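Endo-alpha-(1->5)-L-arabinanase (Bacillus licheniformis, PDB 6B7K) probably catalyses the endohydrolysis of (1->5)-alpha-arabinofuranosidic linkages in (1->5)-arabinans, as a calcium-binding family 43 glycoside hydrolase. Local coordinates at residues A275-A278 with S284-L287; Y34-G39 with L44-S49; F20-S25 with S211-V216; Y204-F209 with N289-D294; I162-L167 with P194-K199. All blocks are in the same frame, centred on the assembly; numbering follows the deposited sequence.

How the contacts relate
The five contacts lie within or between blades of a five-bladed beta-propeller with calcium bound by D84, D142 and D264 near its axis. Contacts 1 and 2 are hairpins within the last and first blades, centres about 15 Å apart, and touch where L286 CD2 meets T35 OG1 at 3.7 Å. Contact 3 lies about 7 Å from contact 1 and about 13 Å from contact 2, centre to centre; it holds D23, the predicted proton acceptor, which T38 of contact 2 hydrogen-bonds. Contacts 4 and 5, centres about 14 Å apart, share the sheet of 191-199 and 202-209. Contact 5 flanks the predicted proton donor E192, and lies across the chain's centre from contacts 1, 2 and 3.

Contact 1. Residues A275-A278 with S284-L287; sequences AYDA and SKLL
The methyl group of A275 packs against one branch of L287, CB to CD1 at 3.6 Å, on one face of a beta hairpin in the last blade of the five-bladed propeller. Strands 270-277 and 284-293 form this hairpin and run antiparallel, strongly twisted, their short axes at 122°. A275 and K285 make a hydrogen-bonded pair. K285 N gives a bond of 2.8 Å to A275 O, nearly along the C=O axis, while A275 N reaches K285 O at 3.2 Å with the donor tilted from the carbonyl plane. On the same face as A275, the CB of D277 lies beside the CG of K285 at 4.0 Å. Their charged ends do not meet: D277 forms a salt bridge with R256, and K285 NZ makes a long, weak ion pair with D280. W257 of strand 257-266 touches A275, D277, K285 and L287, so W257 packs across this face from the neighbouring strand.

The other face carries the non-hydrogen-bonded pair Y276 and S284. The tyrosine ring meets the serine obliquely, CE2 to CB at 3.9 Å, because its CG stands beside the backbone N (chi1 -61°) and the ring runs along the serine instead of turning from it. Its hydroxyl is then placed to hydrogen-bond H22 and H274, next to the predicted active site. S284 has its OG between the backbone N and the carbonyl carbon (chi1 56°), and this torsion carries the hydroxyl to a hydrogen bond between S284 OG and I21 O.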
# COMPACT_ATOMS: atom_id res chain seq x y z
N ALA A 275 -4.22 -4.43 -11.41
CA ALA A 275 -5.45 -4.29 -12.17
C ALA A 275 -5.89 -5.66 -12.66
O ALA A 275 -5.09 -6.59 -12.77
CB ALA A 275 -5.28 -3.33 -13.35
N TYR A 276 -7.17 -5.78 -12.97
CA TYR A 276 -7.79 -7.06 -13.28
C TYR A 276 -7.92 -7.21 -14.79
O TYR A 276 -8.66 -6.46 -15.44
CB TYR A 276 -9.14 -7.18 -12.58
CG TYR A 276 -9.00 -7.11 -11.08
CD1 TYR A 276 -9.02 -5.89 -10.41
CD2 TYR A 276 -8.81 -8.26 -10.33
CE1 TYR A 276 -8.87 -5.82 -9.04
CE2 TYR A 276 -8.67 -8.20 -8.95
CZ TYR A 276 -8.69 -6.98 -8.32
OH TYR A 276 -8.55 -6.91 -6.95
N ASP A 277 -7.20 -8.18 -15.35
CA ASP A 277 -7.12 -8.38 -16.79
C ASP A 277 -8.43 -8.94 -17.32
O ASP A 277 -8.76 -10.10 -17.06
CB ASP A 277 -5.95 -9.30 -17.12
CG ASP A 277 -5.48 -9.17 -18.55
OD1 ASP A 277 -6.12 -8.42 -19.32
OD2 ASP A 277 -4.47 -9.81 -18.91
N ALA A 278 -9.17 -8.13 -18.08
CA ALA A 278 -10.42 -8.60 -18.67
C ALA A 278 -10.18 -9.62 -19.78
O ALA A 278 -11.12 -10.32 -20.17
CB ALA A 278 -11.22 -7.42 -19.22
N SER A 284 -5.55 -10.57 -11.32
CA SER A 284 -4.87 -9.30 -11.10
C SER A 284 -3.42 -9.38 -11.57
O SER A 284 -2.67 -10.26 -11.14
CB SER A 284 -4.94 -8.91 -9.63
OG SER A 284 -4.40 -9.94 -8.81
N LYS A 285 -3.04 -8.45 -12.43
CA LYS A 285 -1.69 -8.34 -12.96
C LYS A 285 -1.00 -7.11 -12.38
O LYS A 285 -1.59 -6.32 -11.64
CB LYS A 285 -1.71 -8.29 -14.49
CG LYS A 285 -2.51 -9.40 -15.14
CD LYS A 285 -1.90 -10.76 -14.86
CE LYS A 285 -2.60 -11.84 -15.65
NZ LYS A 285 -1.90 -13.15 -15.53
N LEU A 286 0.27 -6.95 -12.74
CA LEU A 286 1.07 -5.81 -12.30
C LEU A 286 1.06 -4.74 -13.38
O LEU A 286 1.35 -5.01 -14.55
CB LEU A 286 2.51 -6.25 -12.00
CG LEU A 286 3.49 -5.14 -11.60
CD1 LEU A 286 3.01 -4.44 -10.34
CD2 LEU A 286 4.89 -5.71 -11.40
N LEU A 287 0.72 -3.51 -12.98
CA LEU A 287 0.72 -2.36 -13.88
C LEU A 287 1.62 -1.29 -13.28
O LEU A 287 1.42 -0.87 -12.14
CB LEU A 287 -0.69 -1.82 -14.09
CG LEU A 287 -1.55 -2.60 -15.09
CD1 LEU A 287 -2.80 -1.80 -15.43
CD2 LEU A 287 -0.76 -2.92 -16.35

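Contact 2. Residues Y34-G39 with L44-S49; sequences YTFGTG and LRVIKS
Two aromatic rings, F36 and Y34, meet V46 obliquely, each at a different methyl: F36 CD2 lies 3.6 Å from V46 CG2, and Y34 CD1 lies 4.2 Å from V46 CG1. The Y34 ring also runs beside K48, CE1 to CB at 4.0 Å. The third flat group, the R45 guanidinium, has I47 CG2 over one face, 3.4 Å above the plane and toward its rim. With CG1 anti to the backbone N (chi1 178°), V46 spreads its two methyls between the rings; an alanine here would probably leave both aromatic side chains with a gap beside them and freer to shift. Behind the rings the hairpin of 32-38 and 44-49 is held by backbone bonds in T35-I47 and G37-R45, of which T35 N to I47 O (3.0 Å) is almost straight at 173°. On the face opposite the rings, T35 CB packs on I47 CG1 at 3.9 Å. R45 stretches away to a salt bridge with D18 and a hydrogen bond to F20 O. Within the first propeller blade, the hairpin lies between strands 25-29 and 54-61, and F36 and L44 pack on P83 of strand 81-87 in the next blade.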
# COMPACT_ATOMS: atom_id res chain seq x y z
N TYR A 34 12.04 -5.00 -7.40
CA TYR A 34 11.36 -5.95 -6.53
C TYR A 34 9.96 -5.43 -6.24
O TYR A 34 9.80 -4.31 -5.73
CB TYR A 34 12.13 -6.17 -5.22
CG TYR A 34 13.43 -6.91 -5.38
CD1 TYR A 34 13.46 -8.29 -5.51
CD2 TYR A 34 14.64 -6.22 -5.40
CE1 TYR A 34 14.65 -8.97 -5.66
CE2 TYR A 34 15.84 -6.90 -5.54
CZ TYR A 34 15.84 -8.27 -5.67
OH TYR A 34 17.04 -8.94 -5.82
N THR A 35 8.95 -6.23 -6.57
CA THR A 35 7.57 -5.94 -6.22
C THR A 35 7.14 -6.88 -5.11
O THR A 35 7.12 -8.10 -5.29
CB THR A 35 6.64 -6.08 -7.43
OG1 THR A 35 6.97 -5.09 -8.41
CG2 THR A 35 5.20 -5.89 -7.00
N PHE A 36 6.83 -6.32 -3.94
CA PHE A 36 6.26 -7.07 -2.84
C PHE A 36 4.74 -7.03 -2.94
O PHE A 36 4.16 -5.97 -3.19
CB PHE A 36 6.72 -6.51 -1.49
CG PHE A 36 8.17 -6.78 -1.18
CD1 PHE A 36 9.18 -6.08 -1.82
CD2 PHE A 36 8.52 -7.72 -0.22
CE1 PHE A 36 10.51 -6.32 -1.53
CE2 PHE A 36 9.85 -7.96 0.07
CZ PHE A 36 10.85 -7.26 -0.58
N GLY A 37 4.10 -8.18 -2.75
CA GLY A 37 2.66 -8.27 -2.89
C GLY A 37 2.07 -9.23 -1.88
O GLY A 37 2.79 -9.89 -1.13
N THR A 38 0.74 -9.26 -1.86
CA THR A 38 0.02 -10.22 -1.03
C THR A 38 0.44 -11.63 -1.40
O THR A 38 0.53 -11.97 -2.58
CB THR A 38 -1.49 -10.04 -1.20
OG1 THR A 38 -1.87 -8.75 -0.69
CG2 THR A 38 -2.25 -11.12 -0.46
N GLY A 39 0.69 -12.45 -0.39
CA GLY A 39 1.28 -13.76 -0.63
C GLY A 39 0.37 -14.65 -1.46
O GLY A 39 -0.86 -14.59 -1.37
N LEU A 44 4.27 -13.78 1.95
CA LEU A 44 4.24 -12.59 1.11
C LEU A 44 4.90 -12.89 -0.23
O LEU A 44 5.95 -13.54 -0.28
CB LEU A 44 4.96 -11.42 1.79
CG LEU A 44 4.29 -10.88 3.05
CD1 LEU A 44 5.22 -9.93 3.78
CD2 LEU A 44 2.99 -10.18 2.69
N ARG A 45 4.28 -12.41 -1.30
CA ARG A 45 4.74 -12.69 -2.66
C ARG A 45 5.75 -11.65 -3.11
O ARG A 45 5.56 -10.45 -2.89
CB ARG A 45 3.55 -12.73 -3.62
CG ARG A 45 3.92 -12.90 -5.08
CD ARG A 45 2.72 -13.37 -5.90
NE ARG A 45 2.96 -13.30 -7.34
CZ ARG A 45 3.65 -14.20 -8.03
NH1 ARG A 45 4.18 -15.25 -7.42
NH2 ARG A 45 3.81 -14.05 -9.34
N VAL A 46 6.83 -12.12 -3.72
CA VAL A 46 7.88 -11.26 -4.26
C VAL A 46 8.18 -11.69 -5.68
O VAL A 46 8.35 -12.89 -5.94
CB VAL A 46 9.16 -11.30 -3.40
CG1 VAL A 46 10.23 -10.43 -4.01
CG2 VAL A 46 8.86 -10.85 -1.98
N ILE A 47 8.24 -10.73 -6.60
CA ILE A 47 8.66 -10.98 -7.97
C ILE A 47 9.71 -9.95 -8.35
O ILE A 47 9.68 -8.81 -7.89
CB ILE A 47 7.47 -10.97 -8.96
CG1 ILE A 47 6.65 -9.69 -8.82
CG2 ILE A 47 6.58 -12.18 -8.72
CD1 ILE A 47 5.45 -9.65 -9.74
N LYS A 48 10.65 -10.37 -9.19
CA LYS A 48 11.82 -9.58 -9.54
C LYS A 48 11.83 -9.28 -11.03
O LYS A 48 11.15 -9.94 -11.83
CB LYS A 48 13.10 -10.31 -9.13
CG LYS A 48 13.19 -11.73 -9.68
CD LYS A 48 14.34 -12.51 -9.07
CE LYS A 48 15.68 -11.91 -9.44
NZ LYS A 48 16.81 -12.78 -8.99
N SER A 49 12.63 -8.28 -11.41
CA SER A 49 12.74 -7.88 -12.80
C SER A 49 14.05 -7.14 -13.02
O SER A 49 14.47 -6.34 -12.19
CB SER A 49 11.57 -6.99 -13.22
OG SER A 49 11.71 -6.58 -14.57

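Contact 3. Residues F20-S25 with S211-V216; sequences FIHDPS and SCCKGV
Neither 20-25 nor 211-216 forms a regular helix or strand, and their backbones stay well apart, H22 and C213 being the nearest pair at 9.8 Å between CA atoms, so the H22 side chain has to bridge the distance, to a cysteine sulfur and a backbone carbonyl. A chi1 of -156° swings the imidazole away from its own backbone nitrogen and out toward the cysteines. The ring's CE1 comes to 4.3 Å from C213 SG, and the sulfur stands 5.0 Å from the centre of the H22 ring, 53° off the ring normal, an oblique sulfur-aromatic approach. C212 O lies at the ring's edge near its plane, 4.4 Å from H22 NE2, too far for a hydrogen bond. The two thiols of C212 and C213 are not joined, their SG atoms lying 4.4 Å apart.

These loops border the predicted active-site end of the five-bladed propeller. The loop 20-25 precedes the first blade's strand 25-29 and holds D23, the predicted proton acceptor, whereas 211-216 follows strand 202-209; the C212 side chain lies about 3 Å from that of E192, the predicted proton donor. H22 is tied to its neighbour by a weak bond from ND1 to D23 OD2 at 3.0 Å, while NE2 pairs with the hydroxyl of Y276. With a weak bond at ND1 and a hydrogen bond at NE2, the imidazole is probably restrained in its rotation. OD2 of D23 is also gripped by the hydroxyl of T38.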
# COMPACT_ATOMS: atom_id res chain seq x y z
N PHE A 20 1.75 -11.75 -12.13
CA PHE A 20 0.62 -11.77 -11.21
C PHE A 20 1.01 -11.11 -9.90
O PHE A 20 2.08 -11.39 -9.35
CB PHE A 20 0.16 -13.21 -10.96
CG PHE A 20 -0.76 -13.34 -9.77
CD1 PHE A 20 -2.12 -13.11 -9.91
CD2 PHE A 20 -0.27 -13.69 -8.52
CE1 PHE A 20 -2.98 -13.23 -8.82
CE2 PHE A 20 -1.12 -13.81 -7.43
CZ PHE A 20 -2.48 -13.58 -7.59
N ILE A 21 0.14 -10.24 -9.39
CA ILE A 21 0.39 -9.54 -8.13
C ILE A 21 -0.95 -9.07 -7.58
O ILE A 21 -1.94 -8.98 -8.30
CB ILE A 21 1.37 -8.36 -8.33
CG1 ILE A 21 2.06 -8.01 -7.01
CG2 ILE A 21 0.63 -7.15 -8.89
CD1 ILE A 21 2.81 -9.16 -6.40
N HIS A 22 -0.97 -8.78 -6.29
CA HIS A 22 -2.12 -8.16 -5.65
C HIS A 22 -1.63 -7.34 -4.47
O HIS A 22 -0.86 -7.84 -3.65
CB HIS A 22 -3.14 -9.21 -5.20
CG HIS A 22 -4.54 -8.67 -5.09
ND1 HIS A 22 -5.09 -8.29 -3.89
CD2 HIS A 22 -5.48 -8.46 -6.03
CE1 HIS A 22 -6.33 -7.86 -4.10
NE2 HIS A 22 -6.59 -7.95 -5.39
N ASP A 23 -2.07 -6.08 -4.40
CA ASP A 23 -1.63 -5.12 -3.40
C ASP A 23 -0.11 -4.94 -3.47
O ASP A 23 0.59 -5.26 -2.51
CB ASP A 23 -2.05 -5.58 -2.00
CG ASP A 23 -3.52 -5.96 -1.93
OD1 ASP A 23 -4.37 -5.15 -2.37
OD2 ASP A 23 -3.83 -7.06 -1.44
N PRO A 24 0.42 -4.42 -4.57
CA PRO A 24 1.87 -4.35 -4.75
C PRO A 24 2.50 -3.12 -4.11
O PRO A 24 1.85 -2.09 -3.86
CB PRO A 24 2.02 -4.30 -6.27
CG PRO A 24 0.84 -3.52 -6.70
CD PRO A 24 -0.29 -3.91 -5.77
N SER A 25 3.80 -3.24 -3.85
CA SER A 25 4.64 -2.14 -3.41
C SER A 25 6.01 -2.32 -4.05
O SER A 25 6.65 -3.36 -3.85
CB SER A 25 4.76 -2.09 -1.88
OG SER A 25 5.52 -0.97 -1.45
N SER A 211 -14.73 -1.30 -4.21
CA SER A 211 -14.58 -2.73 -3.96
C SER A 211 -13.45 -3.34 -4.80
O SER A 211 -13.26 -2.98 -5.96
CB SER A 211 -15.89 -3.46 -4.25
OG SER A 211 -15.83 -4.82 -3.84
N CYS A 212 -12.72 -4.29 -4.21
CA CYS A 212 -11.44 -4.71 -4.76
C CYS A 212 -11.38 -6.14 -5.28
O CYS A 212 -10.63 -6.40 -6.22
CB CYS A 212 -10.33 -4.53 -3.72
SG CYS A 212 -10.66 -5.29 -2.12
N CYS A 213 -12.14 -7.08 -4.71
CA CYS A 213 -11.90 -8.49 -4.99
C CYS A 213 -12.95 -9.12 -5.91
O CYS A 213 -13.17 -10.33 -5.86
CB CYS A 213 -11.82 -9.27 -3.68
SG CYS A 213 -10.13 -9.59 -3.12
N LYS A 214 -13.60 -8.32 -6.76
CA LYS A 214 -14.61 -8.84 -7.67
C LYS A 214 -14.07 -9.12 -9.07
O LYS A 214 -14.85 -9.40 -9.98
CB LYS A 214 -15.80 -7.89 -7.73
N GLY A 215 -12.75 -9.04 -9.26
CA GLY A 215 -12.17 -9.44 -10.53
C GLY A 215 -12.51 -8.47 -11.65
O GLY A 215 -12.40 -7.25 -11.49
N VAL A 216 -12.92 -9.02 -12.80
CA VAL A 216 -13.33 -8.20 -13.94
C VAL A 216 -14.40 -7.20 -13.53
O VAL A 216 -14.44 -6.07 -14.05
CB VAL A 216 -13.81 -9.10 -15.10
CG1 VAL A 216 -14.42 -8.26 -16.22
CG2 VAL A 216 -12.68 -9.92 -15.64

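Contact 4. Residues Y204-F209 with N289-D294; sequences YLFVSF and NDLYWD
This contact joins two neighbouring blades of the five-bladed propeller, that of strand 202-209 and the last one, of 284-293, through a buried seam of aromatic and aliphatic side chains. W293 meets Y204 as a T-shaped (edge-to-face) pair: CZ3 of the indole stands 3.8 Å above the tyrosine plane, over its centre, so that all six ring carbons of Y204 are nearly equidistant from it. The six-membered rings have centres 5.0 Å apart and planes at 61°. Two residues along in each segment, F206 and L291 come from opposite directions, and L291 CD2 approaches the phenyl ring obliquely, 3.9 Å from F206 CZ. In L291, a chi1 of -165° swings CG from the backbone N and sends this methyl toward the ring. P299 of strand 299-300 touches all four side chains. A serine in place of Y204 would probably leave the edge of W293 without the ring face it rests on and open a gap in the seam. The indole N-H bonds outside the seam, to N268 O, and K199 adds a cation-pi contact to W293. No hydrogen bond joins the segments, so cohesion probably rests on dispersion and on the indole C-H edge at CZ3 facing the tyrosine ring.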
# COMPACT_ATOMS: atom_id res chain seq x y z
N TYR A 204 1.16 14.22 -0.81
CA TYR A 204 0.14 13.67 -1.71
C TYR A 204 -0.29 12.30 -1.20
O TYR A 204 0.46 11.33 -1.29
CB TYR A 204 0.67 13.58 -3.14
CG TYR A 204 0.93 14.92 -3.77
CD1 TYR A 204 2.13 15.58 -3.57
CD2 TYR A 204 -0.03 15.53 -4.57
CE1 TYR A 204 2.38 16.81 -4.14
CE2 TYR A 204 0.21 16.76 -5.15
CZ TYR A 204 1.41 17.40 -4.93
OH TYR A 204 1.65 18.63 -5.50
N LEU A 205 -1.51 12.23 -0.69
CA LEU A 205 -2.08 10.97 -0.22
C LEU A 205 -2.85 10.32 -1.36
O LEU A 205 -3.88 10.84 -1.81
CB LEU A 205 -2.99 11.20 0.99
CG LEU A 205 -3.89 10.02 1.38
CD1 LEU A 205 -3.05 8.80 1.74
CD2 LEU A 205 -4.83 10.40 2.51
N PHE A 206 -2.35 9.18 -1.84
CA PHE A 206 -3.10 8.34 -2.77
C PHE A 206 -3.88 7.30 -1.98
O PHE A 206 -3.42 6.83 -0.93
CB PHE A 206 -2.16 7.63 -3.75
CG PHE A 206 -1.33 8.56 -4.59
CD1 PHE A 206 -0.18 9.14 -4.08
CD2 PHE A 206 -1.69 8.84 -5.89
CE1 PHE A 206 0.59 9.98 -4.85
CE2 PHE A 206 -0.92 9.69 -6.67
CZ PHE A 206 0.22 10.26 -6.15
N VAL A 207 -5.07 6.95 -2.48
CA VAL A 207 -5.92 5.94 -1.85
C VAL A 207 -6.61 5.13 -2.94
O VAL A 207 -6.57 5.47 -4.12
CB VAL A 207 -6.98 6.56 -0.90
CG1 VAL A 207 -6.33 7.23 0.30
CG2 VAL A 207 -7.86 7.53 -1.66
N SER A 208 -7.27 4.06 -2.51
CA SER A 208 -8.07 3.22 -3.39
C SER A 208 -9.53 3.30 -2.96
O SER A 208 -9.83 3.19 -1.77
CB SER A 208 -7.58 1.77 -3.37
OG SER A 208 -6.23 1.69 -3.80
N PHE A 209 -10.42 3.51 -3.92
CA PHE A 209 -11.84 3.65 -3.66
C PHE A 209 -12.59 2.37 -4.04
O PHE A 209 -12.23 1.68 -5.00
CB PHE A 209 -12.43 4.83 -4.44
CG PHE A 209 -12.20 6.17 -3.79
CD1 PHE A 209 -11.65 6.27 -2.53
CD2 PHE A 209 -12.56 7.34 -4.46
CE1 PHE A 209 -11.44 7.50 -1.94
CE2 PHE A 209 -12.35 8.57 -3.88
CZ PHE A 209 -11.79 8.66 -2.62
N ASN A 289 3.52 2.52 -14.05
CA ASN A 289 3.50 3.73 -14.85
C ASN A 289 4.55 4.70 -14.33
O ASN A 289 4.81 4.76 -13.12
CB ASN A 289 2.13 4.41 -14.82
CG ASN A 289 1.12 3.72 -15.70
OD1 ASN A 289 0.84 4.17 -16.81
ND2 ASN A 289 0.56 2.62 -15.21
N ASP A 290 5.15 5.45 -15.25
CA ASP A 290 5.93 6.62 -14.86
C ASP A 290 4.97 7.73 -14.47
O ASP A 290 4.13 8.14 -15.27
CB ASP A 290 6.84 7.06 -16.01
CG ASP A 290 8.04 6.16 -16.19
OD1 ASP A 290 8.20 5.22 -15.38
OD2 ASP A 290 8.82 6.39 -17.14
N LEU A 291 5.08 8.21 -13.23
CA LEU A 291 4.17 9.22 -12.71
C LEU A 291 4.74 10.61 -12.97
O LEU A 291 5.91 10.88 -12.67
CB LEU A 291 3.93 9.02 -11.22
CG LEU A 291 2.73 9.78 -10.67
CD1 LEU A 291 1.45 9.29 -11.33
CD2 LEU A 291 2.64 9.66 -9.16
N TYR A 292 3.92 11.49 -13.52
CA TYR A 292 4.30 12.87 -13.80
C TYR A 292 3.45 13.81 -12.97
O TYR A 292 2.58 13.40 -12.20
CB TYR A 292 4.18 13.17 -15.30
CG TYR A 292 4.97 12.21 -16.15
CD1 TYR A 292 6.33 12.40 -16.37
CD2 TYR A 292 4.36 11.11 -16.73
CE1 TYR A 292 7.06 11.52 -17.14
CE2 TYR A 292 5.08 10.23 -17.51
CZ TYR A 292 6.42 10.43 -17.71
OH TYR A 292 7.14 9.55 -18.49
N TRP A 293 3.71 15.11 -13.13
CA TRP A 293 3.04 16.14 -12.35
C TRP A 293 2.76 17.33 -13.25
O TRP A 293 3.65 17.80 -13.96
CB TRP A 293 3.89 16.54 -11.14
CG TRP A 293 4.48 15.36 -10.40
CD1 TRP A 293 5.57 14.63 -10.77
CD2 TRP A 293 3.99 14.76 -9.19
NE1 TRP A 293 5.80 13.63 -9.86
CE2 TRP A 293 4.85 13.68 -8.88
CE3 TRP A 293 2.92 15.04 -8.33
CZ2 TRP A 293 4.67 12.89 -7.75
CZ3 TRP A 293 2.75 14.24 -7.21
CH2 TRP A 293 3.61 13.18 -6.93
N ASP A 294 1.51 17.82 -13.22
CA ASP A 294 1.09 18.87 -14.14
C ASP A 294 1.64 20.23 -13.73
O ASP A 294 2.56 20.32 -12.91
CB ASP A 294 -0.44 18.91 -14.25
CG ASP A 294 -1.13 19.14 -12.91
OD1 ASP A 294 -0.46 19.53 -11.93
OD2 ASP A 294 -2.36 18.91 -12.84

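Contact 5. Residues I162-L167 with P194-K199; sequences IKLTRL and PNITYK
I162 and P194 carry most of this contact, with I196 next. The isoleucine embraces the proline ring with two of its carbons: CG2 lies 3.6 Å from P194 CB, and CD1 lies 3.7 Å from P194 CG. Its torsions make this possible. CG2 points opposite the backbone N, CG1 lies beside it (chi1 -58°), and chi2 near -52° folds CD1 back, so that both methyls reach the ring at once. The two side chains meet at a slant, and because a proline ring cannot swing about chi1 as an open chain can, the isoleucine packs against a fixed surface. I196, two residues further along the same strand, reaches over with CD1 to CD1 of L164 at 4.1 Å, a looser touch between two methyls. L164 gets there although its CB does not point at the other strand, since a chi1 of 173° extends the branch that way.

No hydrogen bond links the segments, and the nearest CA atoms, those of I162 and P194, are 6.9 Å apart, so the strands are not sheet partners. They belong instead to adjacent blades of the five-bladed propeller, and the contact is the hydrophobic packing between them. The P194 side chain is about 4 Å from that of D140, predicted to tune the pKa of the catalytic glutamate, and that of I162 about 5 Å from that of E192, the predicted proton donor; a bound calcium ion lies about 6 Å from the P194 side chain. Strand 177-182 supports I162 and I196 through I181, and L205 of strand 202-209 packs against P194 and I196.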
# COMPACT_ATOMS: atom_id res chain seq x y z
N ILE A 162 -8.82 6.06 6.73
CA ILE A 162 -7.36 6.07 6.70
C ILE A 162 -6.84 6.74 7.96
O ILE A 162 -7.26 7.85 8.31
CB ILE A 162 -6.85 6.79 5.44
CG1 ILE A 162 -7.39 6.11 4.18
CG2 ILE A 162 -5.32 6.85 5.44
CD1 ILE A 162 -7.15 4.61 4.13
N LYS A 163 -5.91 6.07 8.64
CA LYS A 163 -5.28 6.58 9.85
C LYS A 163 -3.81 6.85 9.59
O LYS A 163 -3.17 6.18 8.77
CB LYS A 163 -5.44 5.59 11.00
CG LYS A 163 -6.88 5.25 11.33
CD LYS A 163 -7.59 6.46 11.93
CE LYS A 163 -9.09 6.27 11.97
NZ LYS A 163 -9.70 6.38 10.62
N LEU A 164 -3.28 7.85 10.29
CA LEU A 164 -1.88 8.26 10.15
C LEU A 164 -1.28 8.41 11.54
O LEU A 164 -1.91 9.01 12.42
CB LEU A 164 -1.76 9.57 9.37
CG LEU A 164 -0.38 10.21 9.29
CD1 LEU A 164 0.62 9.27 8.63
CD2 LEU A 164 -0.44 11.54 8.55
N THR A 165 -0.08 7.88 11.73
CA THR A 165 0.62 8.00 13.00
C THR A 165 2.09 8.30 12.74
O THR A 165 2.64 7.96 11.69
CB THR A 165 0.51 6.73 13.85
OG1 THR A 165 1.23 6.92 15.07
CG2 THR A 165 1.07 5.54 13.11
N ARG A 166 2.72 8.93 13.73
CA ARG A 166 4.14 9.23 13.66
C ARG A 166 4.94 8.08 14.27
O ARG A 166 4.56 7.54 15.31
CB ARG A 166 4.46 10.53 14.40
N LEU A 167 6.02 7.71 13.60
CA LEU A 167 6.92 6.67 14.07
C LEU A 167 8.20 7.32 14.60
O LEU A 167 8.64 8.35 14.09
CB LEU A 167 7.27 5.68 12.96
CG LEU A 167 6.10 5.15 12.12
CD1 LEU A 167 6.62 4.36 10.93
CD2 LEU A 167 5.17 4.29 12.96
N PRO A 194 -3.70 3.27 1.53
CA PRO A 194 -3.15 4.62 1.42
C PRO A 194 -1.64 4.61 1.25
O PRO A 194 -0.93 3.75 1.77
CB PRO A 194 -3.54 5.25 2.76
CG PRO A 194 -3.47 4.10 3.71
CD PRO A 194 -3.88 2.87 2.93
N ASN A 195 -1.15 5.60 0.50
CA ASN A 195 0.28 5.86 0.45
C ASN A 195 0.49 7.36 0.29
O ASN A 195 -0.20 8.00 -0.50
CB ASN A 195 0.97 5.07 -0.68
CG ASN A 195 0.56 5.52 -2.06
OD1 ASN A 195 -0.39 4.98 -2.65
ND2 ASN A 195 1.27 6.50 -2.60
N ILE A 196 1.43 7.90 1.06
CA ILE A 196 1.67 9.34 1.12
C ILE A 196 3.08 9.62 0.62
O ILE A 196 4.01 8.86 0.89
CB ILE A 196 1.50 9.88 2.56
CG1 ILE A 196 0.22 9.35 3.19
CG2 ILE A 196 1.51 11.40 2.56
CD1 ILE A 196 0.01 9.80 4.61
N THR A 197 3.23 10.72 -0.12
CA THR A 197 4.54 11.15 -0.60
C THR A 197 4.61 12.67 -0.57
O THR A 197 3.61 13.36 -0.78
CB THR A 197 4.83 10.64 -2.01
OG1 THR A 197 6.08 11.17 -2.47
CG2 THR A 197 3.73 11.05 -2.97
N TYR A 198 5.81 13.18 -0.32
CA TYR A 198 6.08 14.61 -0.30
C TYR A 198 6.77 15.03 -1.59
O TYR A 198 7.68 14.36 -2.07
CB TYR A 198 6.96 14.99 0.90
CG TYR A 198 7.40 16.44 0.91
CD1 TYR A 198 6.60 17.43 1.47
CD2 TYR A 198 8.62 16.82 0.36
CE1 TYR A 198 7.00 18.75 1.47
CE2 TYR A 198 9.02 18.14 0.36
CZ TYR A 198 8.21 19.10 0.92
OH TYR A 198 8.62 20.41 0.92
N LYS A 199 6.32 16.16 -2.15
CA LYS A 199 6.95 16.70 -3.35
C LYS A 199 6.65 18.19 -3.44
O LYS A 199 5.49 18.58 -3.52
CB LYS A 199 6.46 15.98 -4.61
CG LYS A 199 6.95 16.64 -5.88
CD LYS A 199 6.54 15.87 -7.11
CE LYS A 199 6.93 16.62 -8.37
NZ LYS A 199 8.39 16.90 -8.43